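Local coordinates for protein toll (Drosophila melanogaster, PDB 4LXR) that binds the cleaved cytokine Spaetzle with its extracellular leucine-rich repeats and thereby activates the signalling that sets embryonic dorsal-ventral polarity and induces antifungal drosomycin, at residues P194-N200 with S219-D224; L209-E215 with P234-H240; R606-C610 with I621-S625; C730-L736 with L766-C772. All blocks are in the same frame, centred on the assembly; numbering follows the deposited sequence.

Contact 1 of 4, residues P194-N200 with S219-D224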
loop_
_atom_site.group_PDB
_atom_site.type_symbol
_atom_site.label_atom_id
_atom_site.label_comp_id
_atom_site.label_asym_id
_atom_site.label_seq_id
_atom_site.Cartn_x
_atom_site.Cartn_y
_atom_site.Cartn_z
ATOM N N PRO A 194 45.646 17.801 -5.863
ATOM C CA PRO A 194 45.705 17.167 -7.187
ATOM C C PRO A 194 44.951 15.832 -7.240
ATOM O O PRO A 194 44.781 15.300 -8.329
ATOM C CB PRO A 194 47.219 16.973 -7.423
ATOM C CG PRO A 194 47.816 16.858 -6.035
ATOM C CD PRO A 194 46.939 17.728 -5.139
ATOM N N LYS A 195 44.494 15.321 -6.096
ATOM C CA LYS A 195 43.671 14.104 -6.069
ATOM C C LYS A 195 42.190 14.394 -5.830
ATOM O O LYS A 195 41.404 13.462 -5.707
ATOM C CB LYS A 195 44.159 13.113 -4.986
ATOM C CG LYS A 195 45.627 12.688 -5.124
ATOM C CD LYS A 195 46.171 12.063 -3.835
ATOM C CE LYS A 195 45.428 10.789 -3.491
ATOM N NZ LYS A 195 46.119 9.964 -2.459
ATOM N N LEU A 196 41.798 15.664 -5.772
ATOM C CA LEU A 196 40.409 15.990 -5.436
ATOM C C LEU A 196 39.381 15.381 -6.414
ATOM O O LEU A 196 39.454 15.627 -7.615
ATOM C CB LEU A 196 40.207 17.501 -5.342
ATOM C CG LEU A 196 38.825 17.934 -4.837
ATOM C CD1 LEU A 196 38.546 17.451 -3.399
ATOM C CD2 LEU A 196 38.719 19.438 -4.929
ATOM N N LYS A 197 38.438 14.586 -5.900
ATOM C CA LYS A 197 37.436 13.948 -6.768
ATOM C C LYS A 197 36.021 14.474 -6.566
ATOM O O LYS A 197 35.275 14.638 -7.530
ATOM C CB LYS A 197 37.456 12.420 -6.607
ATOM C CG LYS A 197 38.805 11.787 -6.944
ATOM C CD LYS A 197 38.820 10.289 -6.597
ATOM C CE LYS A 197 40.142 9.654 -7.025
ATOM N NZ LYS A 197 41.346 10.209 -6.278
ATOM N N GLN A 198 35.657 14.769 -5.323
ATOM C CA GLN A 198 34.286 15.194 -5.025
ATOM C C GLN A 198 34.240 16.604 -4.445
ATOM O O GLN A 198 34.869 16.900 -3.418
ATOM C CB GLN A 198 33.584 14.193 -4.079
ATOM C CG GLN A 198 32.097 14.484 -3.856
ATOM C CD GLN A 198 31.291 14.468 -5.163
ATOM O OE1 GLN A 198 31.469 13.575 -5.997
ATOM N NE2 GLN A 198 30.450 15.491 -5.367
ATOM N N LEU A 199 33.490 17.469 -5.115
ATOM C CA LEU A 199 33.374 18.855 -4.723
ATOM C C LEU A 199 31.915 19.164 -4.423
ATOM O O LEU A 199 31.133 19.422 -5.339
ATOM C CB LEU A 199 33.903 19.756 -5.855
ATOM C CG LEU A 199 33.966 21.264 -5.564
ATOM C CD1 LEU A 199 34.661 21.520 -4.236
ATOM C CD2 LEU A 199 34.693 22.017 -6.700
ATOM N N ASN A 200 31.536 19.110 -3.147
ATOM C CA ASN A 200 30.175 19.435 -2.745
ATOM C C ASN A 200 30.008 20.870 -2.266
ATOM O O ASN A 200 30.598 21.271 -1.264
ATOM C CB ASN A 200 29.670 18.462 -1.655
ATOM C CG ASN A 200 29.096 17.196 -2.243
ATOM O OD1 ASN A 200 29.165 16.996 -3.453
ATOM N ND2 ASN A 200 28.529 16.328 -1.393
ATOM N N SER A 219 41.109 16.754 -11.988
ATOM C CA SER A 219 40.924 15.514 -11.267
ATOM C C SER A 219 39.459 15.336 -10.857
ATOM O O SER A 219 39.033 14.230 -10.507
ATOM C CB SER A 219 41.812 15.513 -10.028
ATOM O OG SER A 219 41.382 16.505 -9.105
ATOM N N VAL A 220 38.692 16.421 -10.901
ATOM C CA VAL A 220 37.364 16.443 -10.275
ATOM C C VAL A 220 36.350 15.557 -11.010
ATOM O O VAL A 220 36.140 15.705 -12.208
ATOM C CB VAL A 220 36.825 17.890 -10.088
ATOM C CG1 VAL A 220 35.322 17.892 -9.660
ATOM C CG2 VAL A 220 37.662 18.646 -9.068
ATOM N N LEU A 221 35.722 14.644 -10.275
ATOM C CA LEU A 221 34.792 13.689 -10.864
ATOM C C LEU A 221 33.356 14.081 -10.566
ATOM O O LEU A 221 32.438 13.758 -11.321
ATOM C CB LEU A 221 35.079 12.271 -10.344
ATOM C CG LEU A 221 36.510 11.771 -10.608
ATOM C CD1 LEU A 221 36.680 10.375 -10.047
ATOM C CD2 LEU A 221 36.825 11.786 -12.089
ATOM N N GLY A 222 33.162 14.781 -9.454
ATOM C CA GLY A 222 31.826 15.183 -9.048
ATOM C C GLY A 222 31.749 16.622 -8.579
ATOM O O GLY A 222 32.544 17.066 -7.737
ATOM N N ILE A 223 30.802 17.365 -9.135
ATOM C CA ILE A 223 30.506 18.696 -8.623
ATOM C C ILE A 223 29.007 18.874 -8.357
ATOM O O ILE A 223 28.153 18.600 -9.221
ATOM C CB ILE A 223 31.026 19.827 -9.529
ATOM C CG1 ILE A 223 30.659 21.178 -8.909
ATOM C CG2 ILE A 223 30.471 19.732 -10.961
ATOM C CD1 ILE A 223 31.155 22.337 -9.707
ATOM N N ASP A 224 28.686 19.324 -7.155
ATOM C CA ASP A 224 27.296 19.442 -6.772
ATOM C C ASP A 224 27.038 20.844 -6.292
ATOM O O ASP A 224 27.528 21.231 -5.255
ATOM C CB ASP A 224 26.954 18.418 -5.689
ATOM C CG ASP A 224 25.471 18.402 -5.335
ATOM O OD1 ASP A 224 24.777 19.422 -5.545
ATOM O OD2 ASP A 224 25.000 17.364 -4.829
#

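Contact 2 of 4, residues L209-E215 with P234-H240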
loop_
_atom_site.group_PDB
_atom_site.type_symbol
_atom_site.label_atom_id
_atom_site.label_comp_id
_atom_site.label_asym_id
_atom_site.label_seq_id
_atom_site.Cartn_x
_atom_site.Cartn_y
_atom_site.Cartn_z
ATOM N N LEU A 209 29.536 31.868 -10.678
ATOM C CA LEU A 209 30.487 30.867 -11.127
ATOM C C LEU A 209 30.867 31.139 -12.575
ATOM O O LEU A 209 30.003 31.413 -13.411
ATOM C CB LEU A 209 29.898 29.455 -10.985
ATOM C CG LEU A 209 29.689 28.925 -9.575
ATOM C CD1 LEU A 209 28.995 27.569 -9.656
ATOM C CD2 LEU A 209 31.017 28.822 -8.791
ATOM N N THR A 210 32.171 31.115 -12.841
ATOM C CA THR A 210 32.711 31.241 -14.185
ATOM C C THR A 210 33.781 30.170 -14.392
ATOM O O THR A 210 34.240 29.527 -13.428
ATOM C CB THR A 210 33.333 32.652 -14.454
ATOM O OG1 THR A 210 34.289 32.964 -13.429
ATOM C CG2 THR A 210 32.263 33.728 -14.464
ATOM N N LYS A 211 34.167 29.994 -15.651
ATOM C CA LYS A 211 35.127 28.977 -16.075
ATOM C C LYS A 211 36.416 29.000 -15.255
ATOM O O LYS A 211 36.893 27.961 -14.797
ATOM C CB LYS A 211 35.404 29.160 -17.571
ATOM C CG LYS A 211 36.656 28.522 -18.109
ATOM C CD LYS A 211 36.766 28.812 -19.616
ATOM C CE LYS A 211 38.151 28.472 -20.163
ATOM N NZ LYS A 211 38.209 28.454 -21.660
ATOM N N HIS A 212 36.945 30.189 -15.017
ATOM C CA HIS A 212 38.184 30.342 -14.265
ATOM C C HIS A 212 38.113 29.782 -12.844
ATOM O O HIS A 212 39.147 29.457 -12.250
ATOM C CB HIS A 212 38.607 31.820 -14.225
ATOM C CG HIS A 212 39.959 32.049 -13.615
ATOM N ND1 HIS A 212 41.129 31.633 -14.215
ATOM C CD2 HIS A 212 40.324 32.651 -12.457
ATOM C CE1 HIS A 212 42.155 31.973 -13.454
ATOM N NE2 HIS A 212 41.694 32.592 -12.382
ATOM N N ASP A 213 36.902 29.672 -12.298
ATOM C CA ASP A 213 36.721 29.167 -10.942
ATOM C C ASP A 213 37.240 27.728 -10.806
ATOM O O ASP A 213 37.678 27.308 -9.727
ATOM C CB ASP A 213 35.243 29.257 -10.502
ATOM C CG ASP A 213 34.818 30.673 -10.099
ATOM O OD1 ASP A 213 35.696 31.504 -9.791
ATOM O OD2 ASP A 213 33.596 30.953 -10.069
ATOM N N PHE A 214 37.211 26.977 -11.901
ATOM C CA PHE A 214 37.616 25.575 -11.841
ATOM C C PHE A 214 38.934 25.311 -12.562
ATOM O O PHE A 214 39.241 24.177 -12.923
ATOM C CB PHE A 214 36.509 24.668 -12.391
ATOM C CG PHE A 214 35.185 24.874 -11.718
ATOM C CD1 PHE A 214 34.966 24.392 -10.443
ATOM C CD2 PHE A 214 34.173 25.566 -12.354
ATOM C CE1 PHE A 214 33.749 24.593 -9.818
ATOM C CE2 PHE A 214 32.949 25.758 -11.733
ATOM C CZ PHE A 214 32.743 25.284 -10.468
ATOM N N GLU A 215 39.725 26.359 -12.757
ATOM C CA GLU A 215 41.047 26.193 -13.363
ATOM C C GLU A 215 41.929 25.231 -12.558
ATOM O O GLU A 215 42.139 25.403 -11.354
ATOM C CB GLU A 215 41.736 27.547 -13.514
ATOM C CG GLU A 215 43.202 27.464 -13.786
ATOM C CD GLU A 215 43.848 28.829 -13.751
ATOM O OE1 GLU A 215 44.512 29.145 -12.738
ATOM O OE2 GLU A 215 43.678 29.589 -14.730
ATOM N N PRO A 234 27.173 30.708 -17.365
ATOM C CA PRO A 234 27.839 30.916 -18.658
ATOM C C PRO A 234 28.054 29.561 -19.337
ATOM O O PRO A 234 28.235 28.562 -18.640
ATOM C CB PRO A 234 29.192 31.551 -18.277
ATOM C CG PRO A 234 29.080 31.926 -16.817
ATOM C CD PRO A 234 28.062 30.980 -16.224
ATOM N N HIS A 235 28.043 29.532 -20.665
ATOM C CA HIS A 235 28.136 28.285 -21.415
ATOM C C HIS A 235 29.443 27.515 -21.191
ATOM O O HIS A 235 29.509 26.303 -21.415
ATOM C CB HIS A 235 27.968 28.569 -22.904
ATOM C CG HIS A 235 29.207 29.096 -23.565
ATOM N ND1 HIS A 235 30.199 28.272 -24.053
ATOM C CD2 HIS A 235 29.607 30.364 -23.834
ATOM C CE1 HIS A 235 31.158 29.008 -24.588
ATOM N NE2 HIS A 235 30.825 30.281 -24.464
ATOM N N ASP A 236 30.484 28.221 -20.766
ATOM C CA ASP A 236 31.780 27.592 -20.568
ATOM C C ASP A 236 32.171 27.433 -19.094
ATOM O O ASP A 236 33.344 27.213 -18.794
ATOM C CB ASP A 236 32.877 28.369 -21.340
ATOM C CG ASP A 236 33.001 29.828 -20.897
ATOM O OD1 ASP A 236 32.356 30.231 -19.906
ATOM O OD2 ASP A 236 33.766 30.580 -21.539
ATOM N N VAL A 237 31.199 27.533 -18.181
ATOM C CA VAL A 237 31.491 27.463 -16.747
ATOM C C VAL A 237 32.231 26.191 -16.330
ATOM O O VAL A 237 33.018 26.209 -15.378
ATOM C CB VAL A 237 30.217 27.606 -15.865
ATOM C CG1 VAL A 237 29.236 26.443 -16.092
ATOM C CG2 VAL A 237 30.604 27.699 -14.372
ATOM N N PHE A 238 31.982 25.092 -17.044
ATOM C CA PHE A 238 32.543 23.792 -16.675
ATOM C C PHE A 238 33.685 23.371 -17.614
ATOM O O PHE A 238 34.125 22.223 -17.588
ATOM C CB PHE A 238 31.441 22.709 -16.706
ATOM C CG PHE A 238 30.272 22.971 -15.773
ATOM C CD1 PHE A 238 30.478 23.267 -14.436
ATOM C CD2 PHE A 238 28.967 22.899 -16.242
ATOM C CE1 PHE A 238 29.395 23.484 -13.574
ATOM C CE2 PHE A 238 27.876 23.133 -15.397
ATOM C CZ PHE A 238 28.093 23.431 -14.063
ATOM N N ALA A 239 34.160 24.295 -18.445
ATOM C CA ALA A 239 35.179 23.971 -19.447
ATOM C C ALA A 239 36.411 23.255 -18.905
ATOM O O ALA A 239 36.989 22.414 -19.587
ATOM C CB ALA A 239 35.596 25.210 -20.209
ATOM N N HIS A 240 36.826 23.592 -17.690
ATOM C CA HIS A 240 38.046 22.998 -17.145
ATOM C C HIS A 240 37.810 21.648 -16.461
ATOM O O HIS A 240 38.757 20.919 -16.186
ATOM C CB HIS A 240 38.721 23.969 -16.175
ATOM C CG HIS A 240 39.375 25.129 -16.852
ATOM N ND1 HIS A 240 39.353 26.405 -16.334
ATOM C CD2 HIS A 240 40.081 25.203 -18.003
ATOM C CE1 HIS A 240 40.014 27.217 -17.140
ATOM N NE2 HIS A 240 40.464 26.512 -18.161
HETATM O O HOH W 1 35.789 25.496 -15.992
HETATM O O HOH W 2 32.569 31.447 -17.697
HETATM O O HOH W 3 35.785 29.573 -22.935
#

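Contact 3 of 4, residues R606-C610 with I621-S625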
loop_
_atom_site.group_PDB
_atom_site.type_symbol
_atom_site.label_atom_id
_atom_site.label_comp_id
_atom_site.label_asym_id
_atom_site.label_seq_id
_atom_site.Cartn_x
_atom_site.Cartn_y
_atom_site.Cartn_z
ATOM N N ARG A 606 -55.936 -11.414 -6.328
ATOM C CA ARG A 606 -56.033 -9.964 -6.110
ATOM C C ARG A 606 -55.434 -9.411 -4.813
ATOM O O ARG A 606 -54.388 -8.761 -4.838
ATOM C CB ARG A 606 -57.485 -9.489 -6.263
ATOM C CG ARG A 606 -57.906 -9.264 -7.710
ATOM C CD ARG A 606 -59.303 -8.666 -7.812
ATOM N NE ARG A 606 -59.639 -8.292 -9.186
ATOM C CZ ARG A 606 -60.820 -7.809 -9.564
ATOM N NH1 ARG A 606 -61.787 -7.642 -8.672
ATOM N NH2 ARG A 606 -61.037 -7.496 -10.836
ATOM N N GLY A 607 -56.103 -9.656 -3.690
ATOM C CA GLY A 607 -55.655 -9.119 -2.418
ATOM C C GLY A 607 -54.699 -10.044 -1.693
ATOM O O GLY A 607 -54.676 -10.093 -0.459
ATOM N N CYS A 608 -53.914 -10.790 -2.464
ATOM C CA CYS A 608 -52.980 -11.752 -1.899
ATOM C C CYS A 608 -51.561 -11.387 -2.315
ATOM O O CYS A 608 -51.343 -10.788 -3.373
ATOM C CB CYS A 608 -53.311 -13.183 -2.360
ATOM S SG CYS A 608 -54.989 -13.785 -1.982
ATOM N N ASN A 609 -50.594 -11.734 -1.476
ATOM C CA ASN A 609 -49.196 -11.674 -1.883
ATOM C C ASN A 609 -48.666 -13.102 -1.973
ATOM O O ASN A 609 -49.080 -13.977 -1.191
ATOM C CB ASN A 609 -48.368 -10.822 -0.920
ATOM C CG ASN A 609 -48.308 -11.407 0.476
ATOM O OD1 ASN A 609 -47.418 -12.196 0.793
ATOM N ND2 ASN A 609 -49.255 -11.018 1.321
ATOM N N CYS A 610 -47.786 -13.338 -2.941
ATOM C CA CYS A 610 -47.305 -14.680 -3.247
ATOM C C CYS A 610 -45.814 -14.639 -3.547
ATOM O O CYS A 610 -45.336 -13.714 -4.192
ATOM C CB CYS A 610 -48.049 -15.264 -4.456
ATOM S SG CYS A 610 -49.864 -15.094 -4.426
ATOM N N ILE A 621 -48.562 -18.893 -1.028
ATOM C CA ILE A 621 -49.660 -17.975 -1.293
ATOM C C ILE A 621 -50.298 -17.486 -0.000
ATOM O O ILE A 621 -50.941 -18.257 0.715
ATOM C CB ILE A 621 -50.738 -18.625 -2.157
ATOM C CG1 ILE A 621 -50.156 -19.057 -3.498
ATOM C CG2 ILE A 621 -51.904 -17.670 -2.369
ATOM C CD1 ILE A 621 -51.132 -19.846 -4.333
ATOM N N ASN A 622 -50.105 -16.202 0.289
ATOM C CA ASN A 622 -50.658 -15.556 1.471
ATOM C C ASN A 622 -51.874 -14.684 1.127
ATOM O O ASN A 622 -51.755 -13.734 0.354
ATOM C CB ASN A 622 -49.592 -14.677 2.137
ATOM C CG ASN A 622 -48.389 -15.464 2.617
ATOM O OD1 ASN A 622 -48.528 -16.479 3.288
ATOM N ND2 ASN A 622 -47.194 -14.989 2.280
ATOM N N CYS A 623 -53.040 -14.991 1.693
ATOM C CA CYS A 623 -54.198 -14.100 1.543
ATOM C C CYS A 623 -54.777 -13.734 2.901
ATOM O O CYS A 623 -55.478 -14.530 3.521
ATOM C CB CYS A 623 -55.289 -14.728 0.687
ATOM S SG CYS A 623 -54.755 -15.466 -0.848
ATOM N N HIS A 624 -54.497 -12.519 3.353
ATOM C CA HIS A 624 -54.858 -12.122 4.707
ATOM C C HIS A 624 -55.632 -10.812 4.786
ATOM O O HIS A 624 -55.458 -10.026 5.718
ATOM C CB HIS A 624 -53.612 -12.079 5.585
ATOM C CG HIS A 624 -52.869 -13.375 5.608
ATOM N ND1 HIS A 624 -51.666 -13.555 4.962
ATOM C CD2 HIS A 624 -53.183 -14.569 6.162
ATOM C CE1 HIS A 624 -51.259 -14.799 5.136
ATOM N NE2 HIS A 624 -52.162 -15.435 5.861
ATOM N N SER A 625 -56.507 -10.598 3.811
ATOM C CA SER A 625 -57.397 -9.452 3.834
ATOM C C SER A 625 -58.447 -9.606 4.931
ATOM O O SER A 625 -59.061 -8.628 5.347
ATOM C CB SER A 625 -58.059 -9.263 2.468
ATOM O OG SER A 625 -57.093 -9.170 1.432
HETATM O O HOH W 4 -50.007 -11.848 4.205
#

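Contact 4 of 4, residues C730-L736 with L766-C772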
loop_
_atom_site.group_PDB
_atom_site.type_symbol
_atom_site.label_atom_id
_atom_site.label_comp_id
_atom_site.label_asym_id
_atom_site.label_seq_id
_atom_site.Cartn_x
_atom_site.Cartn_y
_atom_site.Cartn_z
ATOM N N CYS A 730 -72.660 -40.019 19.779
ATOM C CA CYS A 730 -72.336 -41.329 19.239
ATOM C C CYS A 730 -71.730 -41.283 17.844
ATOM O O CYS A 730 -71.007 -42.203 17.444
ATOM C CB CYS A 730 -73.560 -42.242 19.267
ATOM S SG CYS A 730 -73.100 -43.917 19.677
ATOM N N THR A 731 -72.004 -40.208 17.111
ATOM C CA THR A 731 -71.480 -40.073 15.760
ATOM C C THR A 731 -70.028 -39.600 15.785
ATOM O O THR A 731 -69.340 -39.627 14.764
ATOM C CB THR A 731 -72.336 -39.114 14.900
ATOM O OG1 THR A 731 -71.890 -39.165 13.539
ATOM C CG2 THR A 731 -72.228 -37.686 15.410
ATOM N N ALA A 732 -69.567 -39.169 16.955
ATOM C CA ALA A 732 -68.204 -38.669 17.093
ATOM C C ALA A 732 -67.237 -39.793 17.434
ATOM O O ALA A 732 -66.036 -39.564 17.521
ATOM C CB ALA A 732 -68.132 -37.566 18.146
ATOM N N LYS A 733 -67.752 -41.006 17.626
ATOM C CA LYS A 733 -66.868 -42.119 17.965
ATOM C C LYS A 733 -65.645 -42.291 17.032
ATOM O O LYS A 733 -64.535 -42.414 17.533
ATOM C CB LYS A 733 -67.635 -43.426 18.114
ATOM C CG LYS A 733 -66.859 -44.522 18.813
ATOM C CD LYS A 733 -67.324 -45.896 18.332
ATOM C CE LYS A 733 -67.064 -46.984 19.353
ATOM N NZ LYS A 733 -68.343 -47.485 19.953
ATOM N N PRO A 734 -65.842 -42.307 15.689
ATOM C CA PRO A 734 -64.658 -42.423 14.828
ATOM C C PRO A 734 -63.648 -41.312 15.058
ATOM O O PRO A 734 -62.455 -41.604 15.072
ATOM C CB PRO A 734 -65.227 -42.324 13.400
ATOM C CG PRO A 734 -66.680 -42.038 13.549
ATOM C CD PRO A 734 -67.083 -42.476 14.909
ATOM N N LEU A 735 -64.122 -40.079 15.235
ATOM C CA LEU A 735 -63.240 -38.951 15.511
ATOM C C LEU A 735 -62.515 -39.145 16.841
ATOM O O LEU A 735 -61.315 -38.873 16.943
ATOM C CB LEU A 735 -63.993 -37.614 15.488
ATOM C CG LEU A 735 -63.204 -36.377 15.952
ATOM C CD1 LEU A 735 -61.959 -36.146 15.114
ATOM C CD2 LEU A 735 -64.054 -35.124 15.993
ATOM N N LEU A 736 -63.230 -39.632 17.850
ATOM C CA LEU A 736 -62.606 -39.860 19.152
ATOM C C LEU A 736 -61.498 -40.900 19.026
ATOM O O LEU A 736 -60.384 -40.670 19.491
ATOM C CB LEU A 736 -63.634 -40.256 20.230
ATOM C CG LEU A 736 -63.085 -40.295 21.664
ATOM C CD1 LEU A 736 -62.605 -38.913 22.082
ATOM C CD2 LEU A 736 -64.089 -40.866 22.719
ATOM N N LEU A 766 -62.721 -37.697 27.462
ATOM C CA LEU A 766 -63.851 -38.552 27.079
ATOM C C LEU A 766 -63.414 -39.936 26.628
ATOM O O LEU A 766 -62.460 -40.084 25.842
ATOM C CB LEU A 766 -64.703 -37.920 25.962
ATOM C CG LEU A 766 -65.729 -36.850 26.337
ATOM C CD1 LEU A 766 -66.590 -37.325 27.484
ATOM C CD2 LEU A 766 -65.058 -35.528 26.694
ATOM N N SER A 767 -64.129 -40.933 27.129
ATOM C CA SER A 767 -64.020 -42.310 26.683
ATOM C C SER A 767 -65.070 -42.594 25.603
ATOM O O SER A 767 -66.058 -41.869 25.467
ATOM C CB SER A 767 -64.258 -43.246 27.881
ATOM O OG SER A 767 -64.276 -44.600 27.486
ATOM N N THR A 768 -64.865 -43.663 24.844
ATOM C CA THR A 768 -65.849 -44.076 23.858
ATOM C C THR A 768 -67.154 -44.514 24.538
ATOM O O THR A 768 -68.220 -44.477 23.928
ATOM C CB THR A 768 -65.320 -45.199 22.956
ATOM O OG1 THR A 768 -64.921 -46.304 23.766
ATOM C CG2 THR A 768 -64.125 -44.728 22.173
ATOM N N ASN A 769 -67.072 -44.907 25.808
ATOM C CA ASN A 769 -68.268 -45.263 26.565
ATOM C C ASN A 769 -69.091 -44.044 26.980
ATOM O O ASN A 769 -70.327 -44.087 26.973
ATOM C CB ASN A 769 -67.898 -46.087 27.799
ATOM C CG ASN A 769 -66.979 -47.244 27.468
ATOM O OD1 ASN A 769 -65.855 -47.325 27.971
ATOM N ND2 ASN A 769 -67.450 -48.146 26.610
ATOM N N ASP A 770 -68.403 -42.961 27.336
ATOM C CA ASP A 770 -69.058 -41.737 27.800
ATOM C C ASP A 770 -69.906 -41.095 26.713
ATOM O O ASP A 770 -70.881 -40.401 26.990
ATOM C CB ASP A 770 -68.013 -40.707 28.228
ATOM C CG ASP A 770 -67.080 -41.226 29.297
ATOM O OD1 ASP A 770 -67.537 -41.987 30.173
ATOM O OD2 ASP A 770 -65.889 -40.862 29.266
ATOM N N ILE A 771 -69.506 -41.331 25.474
ATOM C CA ILE A 771 -69.915 -40.513 24.347
ATOM C C ILE A 771 -71.008 -41.229 23.552
ATOM O O ILE A 771 -71.806 -40.616 22.840
ATOM C CB ILE A 771 -68.676 -40.241 23.460
ATOM C CG1 ILE A 771 -68.979 -39.268 22.343
ATOM C CG2 ILE A 771 -68.154 -41.519 22.849
ATOM C CD1 ILE A 771 -67.850 -39.185 21.341
ATOM N N CYS A 772 -71.064 -42.539 23.730
ATOM C CA CYS A 772 -71.801 -43.388 22.825
ATOM C C CYS A 772 -72.301 -44.597 23.590
ATOM O O CYS A 772 -71.625 -45.624 23.631
ATOM C CB CYS A 772 -70.868 -43.811 21.688
ATOM S SG CYS A 772 -71.555 -44.957 20.491
#

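Contact 1 of 4, residues P194-N200 with S219-D224
Lys197 O accepts two backbone N-H groups from residues 219-224. Leu221 N reaches a lone pair of Lys197 O within the carbonyl plane at 2.8 Å, while Gly222 N meets Lys197 O nearly head-on at 2.9 Å. One residue earlier, Leu196 O takes the hydroxyl of Ser219 at 2.6 Å from OG, also on a lone pair; chi1 of 67° swings that OG between the backbone N and carbonyl carbon of Ser219, toward residues 194-200. Serine is small enough to make this bond beside the backbone. Further along, the strands pair in parallel: Leu199 N gives to Gly222 O at 2.8 Å, and Leu199 O receives Asp224 N at 3.0 Å. Leu199 and Ile223 turn their apolar side chains to one face; Gln198, Asn200 and Asp224 occupy the other. There Gln198 NE2 donates to Asn200 OD1 at 2.8 Å, and Gln198 OE1 rests 3.5 Å from Gly222 CA, where any beta carbon would collide with the amide. The same polar row meets Spaetzle: Gln62 of the Spaetzle chain bonds Gln198, Asn200 and Asp224, and His109 of that chain bonds Gln198 OE1. Asp224 OD1 also holds His226, and Lys197 NZ forms a salt bridge with Glu173. Such parallel rungs, polar outside and leucine-rich inside, are the hallmark of the concave face of a leucine-rich-repeat solenoid, used here as the ligand-binding surface.

Contact 2 of 4, residues L209-E215 with P234-H240
Lys211 lies across His240 at about a right angle, and its backbone and side chain are both engaged. Lys211 O receives His240 ND1 at 3.3 Å from 58° above the carbonyl plane, while Phe214 N bonds the same oxygen from the opposite face. A water adds a third bond there and ties in Val237 O and His240 N. With CG anti to the backbone N (chi1 161°), the lysine runs extended along residues 234-240. Lys211 CB sits 3.1 Å from Asp236 O; Lys211 CG lies over the His240 ring, off-centre, 4.1 Å from its centroid. Lys211 CD meets Ala239 CB at 3.8 Å. Lys211 CE passes His240 NE2 at 3.6 Å. At the tip, Lys211 NZ donates to a water that in turn gives to Asp236 OD2. On the buried side, branched Val237 fills the space beside Leu209 and Phe214, its CG2 4.0 Å from Phe214 CE2. Replacing His240 by alanine is likely to cost Lys211 O one of its donors and leave the lysine methylenes without their aromatic neighbour. The lysine therefore works mostly as an apolar stem between adjacent repeats, and its ammonium probably feels Asp236 mainly through the bridging water.

Contact 3 of 4, residues R606-C610 with I621-S625
The beta hairpin of an LRRNT module, the cysteine-rich cap at the start of a leucine-rich-repeat block, pairs Asn609 with Asn622 at its open end. These two form an antiparallel hydrogen-bonded pair: Asn609 N gives to Asn622 O and Asn622 N gives to Asn609 O, each at 2.9 Å. Their side chains add a single bond on one face of the hairpin, Asn622 ND2 donating to Asn609 OD1 at 3.2 Å. The oxygen lies in the amide plane of Asn622, though the two amides are turned 47° apart. Asparagine fits because one short group supplies both a donor and an acceptor; Asn609 CG takes the position between its backbone N and carbonyl carbon (chi1 64°), which brings OD1 over Asn622. With a leucine in place of Asn622, Asn609 OD1 would probably lose this donor and its amide be freer to turn. Beside this pair, Cys608 SG and Cys623 SG are joined at 2.0 Å with a disulfide twist of 108°, linking the two segments covalently next to the paired asparagines. On the opposite face from the asparagines, Cys610 SG packs 3.9 Å from Ile621 CG2 and is itself linked to Cys604, while Ile621 continues inward onto Met644 and Leu646 of the next strand. On the asparagine face, Asn609 ND2 donates to a water at 3.1 Å that also bonds His624 ND1.

Contact 4 of 4, residues C730-L736 with L766-C772
The backbone N of Ser767, whose carbonyl carbon touches Leu736 CD2 at 3.5 Å, donates to Asp770 OD2 at 2.8 Å, from above the carboxylate plane. Asn769 N returns a bond to Ser767 OG, completing a capping box at the start of a short, weakly bonded helix, about 768-771. Serine and aspartate suit these places because their short oxygen-bearing side chains reach backbone N-H groups left over at a helix start. No hydrogen bond crosses between the segments; residues 730-736 meet this turn through carbon and sulfur. Leu736, its CG anti to the backbone N (chi1 -171°), sends CD2 against the Ser767 backbone, with Thr768 CG2 at 3.9 Å and Ile771 CG2 at 4.1 Å. The other branch of Ile771 extends to the foot of the helix, CD1 meeting Ala732 CB at 3.6 Å, where a methyl group admits so close an approach. At the end of the contact Cys730 SG and Cys772 SG are bonded at 2.0 Å, the disulfide twisted by just 32°, well below the usual right angle and consistent with strain. In this LRRCT cap, then, apolar packing and a covalent cross-link join the two pieces, while the hydrogen bonds serve to shape the turn itself.

Contacts 1 and 2 join the same two repeats, LRR 3 and LRR 4: along the chain their segments alternate, contact 1 pairing strands 198-200 and 222-224, contact 2 the returning loops. Their centres are 14 Å apart, and Phe214 of contact 2 packs on Ile223 and Leu199 of contact 1, so the core of the solenoid links its ligand-bearing strands to the loops. Contact 3 follows about 94 Å from contact 1, between centres, in the LRRNT that opens the second repeat block; contact 4, its centre about 39 Å from that of contact 3, comes last, in LRRCT 2. Thus hydrogen-bonded repeats stack in the ligand-binding part, while disulfide-linked caps bound the second block.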